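Local coordinates for EVE domain-containing protein (Pseudomonas syringae pv. tomato str. DC3000, PDB 2EVE), which is of unknown function but carries an EVE domain, related to the ASCH and PUA domains, and so may bind nucleic acid, at residues P136-A139 with E140-A143. Sequence-based numbering, arbitrary orientation.
Sequences PVTA and EQWA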
loop_
_atom_site.group_PDB
_atom_site.type_symbol
_atom_site.label_atom_id
_atom_site.label_comp_id
_atom_site.label_asym_id
_atom_site.label_seq_id
_atom_site.Cartn_x
_atom_site.Cartn_y
_atom_site.Cartn_z
ATOM N N PRO A 136 5.425 -7.537 0.297
ATOM C CA PRO A 136 5.618 -8.129 -1.025
ATOM C C PRO A 136 4.472 -9.114 -1.269
ATOM O O PRO A 136 3.834 -9.584 -0.326
ATOM C CB PRO A 136 6.970 -8.834 -0.893
ATOM C CG PRO A 136 6.970 -9.270 0.535
ATOM C CD PRO A 136 6.405 -8.067 1.265
ATOM N N VAL A 137 4.203 -9.394 -2.536
ATOM C CA VAL A 137 3.166 -10.340 -2.930
ATOM C C VAL A 137 3.824 -11.207 -3.998
ATOM O O VAL A 137 4.372 -10.681 -4.966
ATOM C CB VAL A 137 1.927 -9.615 -3.534
ATOM C CG1 VAL A 137 0.955 -10.634 -4.120
ATOM C CG2 VAL A 137 1.225 -8.790 -2.459
ATOM N N THR A 138 3.801 -12.526 -3.817
ATOM C CA THR A 138 4.420 -13.420 -4.791
ATOM C C THR A 138 3.578 -13.483 -6.056
ATOM O O THR A 138 2.411 -13.092 -6.053
ATOM C CB THR A 138 4.564 -14.853 -4.245
ATOM O OG1 THR A 138 3.265 -15.434 -4.084
ATOM C CG2 THR A 138 5.293 -14.849 -2.912
ATOM N N ALA A 139 4.174 -13.970 -7.138
ATOM C CA ALA A 139 3.457 -14.088 -8.399
ATOM C C ALA A 139 2.260 -15.014 -8.226
ATOM O O ALA A 139 1.202 -14.790 -8.813
ATOM C CB ALA A 139 4.386 -14.626 -9.485
ATOM N N GLU A 140 2.428 -16.053 -7.410
ATOM C CA GLU A 140 1.355 -17.010 -7.168
ATOM C C GLU A 140 0.216 -16.372 -6.385
ATOM O O GLU A 140 -0.957 -16.595 -6.687
ATOM C CB GLU A 140 1.871 -18.230 -6.398
ATOM C CG GLU A 140 3.175 -18.804 -6.924
ATOM C CD GLU A 140 4.389 -18.196 -6.243
ATOM O OE1 GLU A 140 4.701 -18.598 -5.098
ATOM O OE2 GLU A 140 5.025 -17.307 -6.847
ATOM N N GLN A 141 0.558 -15.578 -5.374
ATOM C CA GLN A 141 -0.466 -14.923 -4.571
ATOM C C GLN A 141 -1.202 -13.892 -5.413
ATOM O O GLN A 141 -2.418 -13.752 -5.311
ATOM C CB GLN A 141 0.164 -14.261 -3.344
ATOM C CG GLN A 141 0.854 -15.244 -2.414
ATOM C CD GLN A 141 1.662 -14.557 -1.331
ATOM O OE1 GLN A 141 2.224 -13.482 -1.550
ATOM N NE2 GLN A 141 1.745 -15.186 -0.160
ATOM N N TRP A 142 -0.459 -13.175 -6.249
ATOM C CA TRP A 142 -1.046 -12.161 -7.112
ATOM C C TRP A 142 -2.066 -12.793 -8.059
ATOM O O TRP A 142 -3.191 -12.313 -8.181
ATOM C CB TRP A 142 0.055 -11.450 -7.907
ATOM C CG TRP A 142 -0.435 -10.284 -8.726
ATOM C CD1 TRP A 142 -0.904 -10.319 -10.010
ATOM C CD2 TRP A 142 -0.533 -8.917 -8.302
ATOM N NE1 TRP A 142 -1.291 -9.060 -10.408
ATOM C CE2 TRP A 142 -1.075 -8.182 -9.378
ATOM C CE3 TRP A 142 -0.220 -8.244 -7.113
ATOM C CZ2 TRP A 142 -1.307 -6.803 -9.303
ATOM C CZ3 TRP A 142 -0.452 -6.872 -7.037
ATOM C CH2 TRP A 142 -0.992 -6.168 -8.130
ATOM N N ALA A 143 -1.669 -13.874 -8.722
ATOM C CA ALA A 143 -2.559 -14.563 -9.648
ATOM C C ALA A 143 -3.788 -15.097 -8.922
ATOM O O ALA A 143 -4.898 -15.055 -9.450
ATOM C CB ALA A 143 -1.817 -15.708 -10.332
HETATM O O HOH W 1 4.197 -12.360 0.028
HETATM O O HOH W 2 3.232 -17.870 -2.972
#
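E140, in the first turn of helix 139-149, has a chain bent beyond CG, which brings its carboxylate beside T138: OE2 lies 3.6 Å from T138 CB, and a water bridges E140 OE1 and T138 OG1. Q141 makes two reciprocal bonds with the same threonine. Its backbone N donates to T138 OG1 over 3.0 Å, while its side-chain OE1 accepts from T138 N at 2.9 Å in a nearly straight bond (170° at the hydrogen), with the donor tilted 31° from the amide plane. A chi1 of 67° sets T138 OG1 between its own backbone N and carbonyl carbon, which brings it within bonding distance of Q141 N. A second water donates to both Q141 OE1 and P136 O, so the amide oxygen of Q141 accepts from two donors, T138 N and the water. At W142 the helical bonding begins, N to T138 O at 2.9 Å; the indole meets V137 CG1 at its edge, 4.0 Å from CE3, and stacks with Y3 and F48. A143 N continues the pattern by donating to A139 O at 3.0 Å. With T138 as N-cap and Q141 three residues on, the paired bonds define a capping box at the junction where edge strand 134-137 of the mixed sheet passes into helix 139-149, the last helix of the chain.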